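Side-chain contacts in putative aspartyl-tRNA synthetase (Leishmania major, PDB 6OD8), which probably joins L-aspartate to its cognate tRNA at the expense of ATP, as a class II aminoacyl-tRNA synthetase: residues 199-202 with 203-206; 351-355 with 356-360. All coordinates share one frame; numbering follows the deposited sequence.

Interaction 1: 199-202 with 203-206; sequences VNLD and TRLN
Asn200 and Thr203 meet at the start of helix 201-206, their side chains crossing at about a right angle. Asn200 is the N-cap: with CG held between its own backbone N and carbonyl carbon (chi1 70°), the amide turns back over the first turn and OD1 accepts a nearly straight bond from Thr203 N at 3.0 Å. The same oxygen accepts a second hydrogen bond, from Thr203 OG1 at 3.1 Å, which comes from above the amide plane, 42° out of it. Both donors reach OD1 from one face. Beside this cap, Val199 lays CG1 against Thr203 CB at 4.0 Å, again crosswise, while its CB sits over one face of the Arg204 guanidinium. Arg204 bends at chi3 (-104°), which brings its head back toward Val199; one water accepts from Arg204 NE at 2.7 Å and donates to Val199 O. Arg204 NH1 is held by a salt bridge to Asp211 and a hydrogen bond to Ala188 O. Next along the helix, Leu201 and Leu205 lie obliquely, CG to CD1 3.9 Å, and Leu205 N donates to Leu201 O. Asp202 pairs with Arg555 in a salt bridge. Two bonds on OD1 should hold the Asn200 amide against rotation and satisfy a first-turn NH, while the water and Asp211 probably hold the Arg204 guanidinium in place, with Asp211 balancing its charge.

Interaction 2: 351-355 with 356-360; sequences NVCQQ and YPFEP
Gln355 and Tyr356 run side by side and point the same way, the glutamine amide stacked on the phenol ring with only 16° between the planes. Gln355 CG stands over the middle of that ring, 3.9 Å from its centroid, a CH-pi contact close to the ring normal. The glutamine can lie along the ring because its chain is extended, CG anti to the backbone N (chi1 -173°) and straight beyond it. Further along the chain, Phe358 brings CE1 to Cys353 CB at 3.6 Å and to Val352 CG1 at 3.8 Å, meeting the valine at about a right angle. Cys353 SG also lies obliquely to this ring, 4.6 Å from its centroid, and accepts a weak bond from Phe358 N. The backbone supports them, Tyr356 N donating to Val352 O at 2.8 Å, while the Gln354 side chain folds back so that NE2 donates to Asn351 O, in the carbonyl plane. Further out, Gln355 NE2 is held by Ala188 O, Val352 packs on Ala219 and Ile220 of helix 215-237, and Tyr356 touches Leu540 and Leu545. Pro357 has no NH to give Cys353 O, although its N lies nearby, so no helical bond can form from Pro357 N. The arrangement lies around the C-terminal end of helix 346-353 in the class II synthetase region, where a proline probably helps the chain, already non-helical at Tyr356, to leave in an extended course.

Going from the N terminus, interaction 1 comes first and opens helix 201-206; interaction 2 follows well over a hundred residues later and lies where helix 346-353 runs out into the following loop. Each closes a short local turn within one continuous run of chain, so the two stand in series, neither nesting nor crossing. They nonetheless meet in space: their centres are about 20 Å apart, and Arg204 CZ packs 4.0 Å from Tyr356 OH, with the same guanidinium beside Gln355. Ala188, of helix 185-189, is a shared partner, its carbonyl accepting from both Arg204 and Gln355. Helices 185-189 and 201-206 and the chain leaving helix 346-353 are thereby drawn together, and Val352 adds helix 215-237.

Interaction 1: 199-202 with 203-206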
ATOM      1  N   VAL A 199      26.437  13.785  13.720  1.00 32.41           N
ATOM      2  CA  VAL A 199      26.370  12.329  13.722  1.00 30.16           C
ATOM      3  C   VAL A 199      26.483  11.845  12.287  1.00 30.90           C
ATOM      4  O   VAL A 199      25.744  12.312  11.411  1.00 31.51           O
ATOM      5  CB  VAL A 199      25.061  11.830  14.351  1.00 26.73           C
ATOM      6  CG1 VAL A 199      25.054  10.314  14.378  1.00 27.57           C
ATOM      7  CG2 VAL A 199      24.892  12.422  15.732  1.00 29.62           C
ATOM      8  N   ASN A 200      27.386  10.899  12.040  1.00 28.25           N
ATOM      9  CA  ASN A 200      27.500  10.447  10.664  1.00 26.62           C
ATOM     10  C   ASN A 200      26.417   9.420  10.356  1.00 30.08           C
ATOM     11  O   ASN A 200      25.765   8.857  11.246  1.00 24.83           O
ATOM     12  CB  ASN A 200      28.905   9.904  10.372  1.00 36.12           C
ATOM     13  CG  ASN A 200      29.200   8.600  11.060  1.00 37.57           C
ATOM     14  OD1 ASN A 200      28.442   7.639  10.968  1.00 44.67           O
ATOM     15  ND2 ASN A 200      30.339   8.546  11.734  1.00 51.78           N
ATOM     16  N   LEU A 201      26.224   9.190   9.063  1.00 26.19           N
ATOM     17  CA  LEU A 201      25.032   8.488   8.615  1.00 26.71           C
ATOM     18  C   LEU A 201      25.006   7.043   9.102  1.00 23.35           C
ATOM     19  O   LEU A 201      23.950   6.542   9.505  1.00 24.67           O
ATOM     20  CB  LEU A 201      24.943   8.560   7.085  1.00 19.08           C
ATOM     21  CG  LEU A 201      23.703   7.896   6.490  1.00 21.15           C
ATOM     22  CD1 LEU A 201      22.423   8.489   7.048  1.00 23.28           C
ATOM     23  CD2 LEU A 201      23.724   8.069   4.991  1.00 24.76           C
ATOM     24  N   ASP A 202      26.152   6.352   9.097  1.00 22.78           N
ATOM     25  CA  ASP A 202      26.126   4.958   9.543  1.00 27.16           C
ATOM     26  C   ASP A 202      25.756   4.847  11.022  1.00 24.52           C
ATOM     27  O   ASP A 202      24.990   3.956  11.406  1.00 24.65           O
ATOM     28  CB  ASP A 202      27.465   4.275   9.255  1.00 32.80           C
ATOM     29  CG  ASP A 202      27.604   3.870   7.779  1.00 49.92           C
ATOM     30  OD1 ASP A 202      26.573   3.510   7.146  1.00 42.84           O
ATOM     31  OD2 ASP A 202      28.741   3.923   7.249  1.00 54.65           O
ATOM     32  N   THR A 203      26.279   5.739  11.867  1.00 23.62           N
ATOM     33  CA  THR A 203      25.901   5.717  13.278  1.00 26.36           C
ATOM     34  C   THR A 203      24.414   6.005  13.445  1.00 24.31           C
ATOM     35  O   THR A 203      23.729   5.375  14.262  1.00 24.61           O
ATOM     36  CB  THR A 203      26.746   6.734  14.043  1.00 30.09           C
ATOM     37  OG1 THR A 203      28.127   6.446  13.811  1.00 31.38           O
ATOM     38  CG2 THR A 203      26.457   6.662  15.540  1.00 32.41           C
ATOM     39  N   ARG A 204      23.902   6.937  12.647  1.00 22.50           N
ATOM     40  CA  ARG A 204      22.474   7.241  12.606  1.00 23.88           C
ATOM     41  C   ARG A 204      21.644   6.000  12.304  1.00 27.49           C
ATOM     42  O   ARG A 204      20.653   5.712  12.985  1.00 25.65           O
ATOM     43  CB  ARG A 204      22.246   8.291  11.530  1.00 27.21           C
ATOM     44  CG  ARG A 204      21.367   9.421  11.874  1.00 39.52           C
ATOM     45  CD  ARG A 204      21.268  10.344  10.668  1.00 36.39           C
ATOM     46  NE  ARG A 204      22.077  11.545  10.831  1.00 32.15           N
ATOM     47  CZ  ARG A 204      21.658  12.605  11.514  1.00 33.68           C
ATOM     48  NH1 ARG A 204      20.455  12.582  12.083  1.00 30.68           N
ATOM     49  NH2 ARG A 204      22.422  13.679  11.629  1.00 31.95           N
ATOM     50  N   LEU A 205      22.017   5.263  11.257  1.00 22.05           N
ATOM     51  CA  LEU A 205      21.186   4.142  10.831  1.00 18.11           C
ATOM     52  C   LEU A 205      21.353   2.952  11.757  1.00 24.12           C
ATOM     53  O   LEU A 205      20.426   2.147  11.893  1.00 25.30           O
ATOM     54  CB  LEU A 205      21.513   3.751   9.383  1.00 20.72           C
ATOM     55  CG  LEU A 205      21.360   4.886   8.369  1.00 19.51           C
ATOM     56  CD1 LEU A 205      21.877   4.500   6.943  1.00 19.16           C
ATOM     57  CD2 LEU A 205      19.925   5.398   8.315  1.00 20.38           C
ATOM     58  N   ASN A 206      22.506   2.844  12.421  1.00 20.46           N
ATOM     59  CA  ASN A 206      22.747   1.731  13.330  1.00 25.46           C
ATOM     60  C   ASN A 206      21.858   1.782  14.567  1.00 29.18           C
ATOM     61  O   ASN A 206      21.649   0.740  15.187  1.00 24.60           O
ATOM     62  CB  ASN A 206      24.212   1.703  13.768  1.00 27.01           C
ATOM     63  CG  ASN A 206      25.137   1.258  12.661  1.00 31.56           C
ATOM     64  OD1 ASN A 206      24.691   0.700  11.660  1.00 29.76           O
ATOM     65  ND2 ASN A 206      26.430   1.505  12.829  1.00 25.30           N
TER
HETATM   66  O   HOH W   1      24.048  11.638   9.062  1.00 41.51           O

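Interaction 2: 351-355 with 356-360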
ATOM      1  N   ASN A 351       9.964  21.497   9.568  1.00 21.13           N
ATOM      2  CA  ASN A 351      10.777  20.670  10.454  1.00 18.44           C
ATOM      3  C   ASN A 351      11.880  19.934   9.696  1.00 27.04           C
ATOM      4  O   ASN A 351      12.949  19.684  10.266  1.00 29.14           O
ATOM      5  CB  ASN A 351       9.889  19.694  11.227  1.00 22.21           C
ATOM      6  CG  ASN A 351       9.247  20.341  12.452  1.00 29.19           C
ATOM      7  OD1 ASN A 351       9.721  21.365  12.931  1.00 29.98           O
ATOM      8  ND2 ASN A 351       8.180  19.740  12.964  1.00 30.83           N
ATOM      9  N   VAL A 352      11.663  19.602   8.419  1.00 22.44           N
ATOM     10  CA  VAL A 352      12.776  19.136   7.586  1.00 18.75           C
ATOM     11  C   VAL A 352      13.732  20.286   7.298  1.00 22.99           C
ATOM     12  O   VAL A 352      14.955  20.168   7.449  1.00 23.37           O
ATOM     13  CB  VAL A 352      12.256  18.523   6.273  1.00 21.19           C
ATOM     14  CG1 VAL A 352      13.432  18.165   5.342  1.00 18.67           C
ATOM     15  CG2 VAL A 352      11.368  17.286   6.540  1.00 16.74           C
ATOM     16  N   CYS A 353      13.179  21.418   6.875  1.00 19.14           N
ATOM     17  CA  CYS A 353      13.987  22.517   6.356  1.00 22.54           C
ATOM     18  C   CYS A 353      14.910  23.111   7.416  1.00 28.90           C
ATOM     19  O   CYS A 353      15.979  23.636   7.080  1.00 27.55           O
ATOM     20  CB  CYS A 353      13.065  23.598   5.788  1.00 26.35           C
ATOM     21  SG  CYS A 353      13.891  24.926   4.855  1.00 31.19           S
ATOM     22  N   GLN A 354      14.529  23.049   8.695  1.00 26.53           N
ATOM     23  CA  GLN A 354      15.380  23.684   9.698  1.00 30.83           C
ATOM     24  C   GLN A 354      16.706  22.954   9.844  1.00 31.57           C
ATOM     25  O   GLN A 354      17.725  23.576  10.166  1.00 28.95           O
ATOM     26  CB  GLN A 354      14.660  23.778  11.047  1.00 27.91           C
ATOM     27  CG  GLN A 354      13.992  22.497  11.523  1.00 35.93           C
ATOM     28  CD  GLN A 354      14.930  21.587  12.307  1.00 41.62           C
ATOM     29  OE1 GLN A 354      15.882  22.055  12.943  1.00 46.25           O
ATOM     30  NE2 GLN A 354      14.668  20.278  12.260  1.00 25.29           N
ATOM     31  N   GLN A 355      16.724  21.650   9.605  1.00 25.49           N
ATOM     32  CA  GLN A 355      17.986  20.926   9.602  1.00 24.54           C
ATOM     33  C   GLN A 355      18.586  20.788   8.208  1.00 25.66           C
ATOM     34  O   GLN A 355      19.808  20.823   8.063  1.00 24.79           O
ATOM     35  CB  GLN A 355      17.808  19.527  10.214  1.00 24.94           C
ATOM     36  CG  GLN A 355      19.140  18.813  10.393  1.00 25.78           C
ATOM     37  CD  GLN A 355      19.042  17.518  11.186  1.00 29.45           C
ATOM     38  OE1 GLN A 355      17.993  17.194  11.765  1.00 22.39           O
ATOM     39  NE2 GLN A 355      20.150  16.774  11.229  1.00 23.05           N
ATOM     40  N   TYR A 356      17.750  20.636   7.187  1.00 20.43           N
ATOM     41  CA  TYR A 356      18.181  20.316   5.827  1.00 24.09           C
ATOM     42  C   TYR A 356      17.552  21.349   4.905  1.00 23.81           C
ATOM     43  O   TYR A 356      16.549  21.063   4.233  1.00 22.75           O
ATOM     44  CB  TYR A 356      17.753  18.898   5.438  1.00 22.62           C
ATOM     45  CG  TYR A 356      18.381  17.800   6.269  1.00 28.06           C
ATOM     46  CD1 TYR A 356      19.760  17.622   6.293  1.00 30.20           C
ATOM     47  CD2 TYR A 356      17.590  16.924   7.011  1.00 28.09           C
ATOM     48  CE1 TYR A 356      20.342  16.610   7.042  1.00 27.40           C
ATOM     49  CE2 TYR A 356      18.158  15.909   7.764  1.00 26.53           C
ATOM     50  CZ  TYR A 356      19.532  15.759   7.780  1.00 28.87           C
ATOM     51  OH  TYR A 356      20.094  14.738   8.517  1.00 25.63           O
ATOM     52  N   PRO A 357      18.090  22.568   4.878  1.00 25.87           N
ATOM     53  CA  PRO A 357      17.428  23.656   4.154  1.00 25.03           C
ATOM     54  C   PRO A 357      17.250  23.328   2.684  1.00 26.46           C
ATOM     55  O   PRO A 357      18.139  22.764   2.037  1.00 26.68           O
ATOM     56  CB  PRO A 357      18.376  24.843   4.348  1.00 28.41           C
ATOM     57  CG  PRO A 357      19.125  24.529   5.593  1.00 29.59           C
ATOM     58  CD  PRO A 357      19.277  23.035   5.613  1.00 23.92           C
ATOM     59  N   PHE A 358      16.076  23.671   2.167  1.00 25.53           N
ATOM     60  CA  PHE A 358      15.791  23.458   0.756  1.00 24.00           C
ATOM     61  C   PHE A 358      14.879  24.565   0.261  1.00 28.98           C
ATOM     62  O   PHE A 358      14.116  25.152   1.035  1.00 27.46           O
ATOM     63  CB  PHE A 358      15.134  22.100   0.502  1.00 20.84           C
ATOM     64  CG  PHE A 358      13.807  21.906   1.210  1.00 23.74           C
ATOM     65  CD1 PHE A 358      13.766  21.448   2.524  1.00 22.47           C
ATOM     66  CD2 PHE A 358      12.606  22.131   0.545  1.00 18.99           C
ATOM     67  CE1 PHE A 358      12.545  21.221   3.181  1.00 21.14           C
ATOM     68  CE2 PHE A 358      11.389  21.917   1.180  1.00 25.40           C
ATOM     69  CZ  PHE A 358      11.360  21.466   2.516  1.00 24.73           C
ATOM     70  N   GLU A 359      14.967  24.843  -1.047  1.00 26.87           N
ATOM     71  CA  GLU A 359      13.985  25.715  -1.684  1.00 28.82           C
ATOM     72  C   GLU A 359      12.787  24.877  -2.116  1.00 25.35           C
ATOM     73  O   GLU A 359      12.977  23.819  -2.744  1.00 25.46           O
ATOM     74  CB  GLU A 359      14.587  26.447  -2.892  1.00 27.15           C
ATOM     75  N   PRO A 360      11.560  25.291  -1.775  1.00 23.93           N
ATOM     76  CA  PRO A 360      10.372  24.513  -2.164  1.00 26.57           C
ATOM     77  C   PRO A 360      10.343  24.246  -3.662  1.00 26.64           C
ATOM     78  O   PRO A 360      10.693  25.107  -4.477  1.00 23.14           O
ATOM     79  CB  PRO A 360       9.203  25.410  -1.741  1.00 23.39           C
ATOM     80  CG  PRO A 360       9.749  26.241  -0.637  1.00 30.36           C
ATOM     81  CD  PRO A 360      11.211  26.447  -0.927  1.00 25.57           C
TER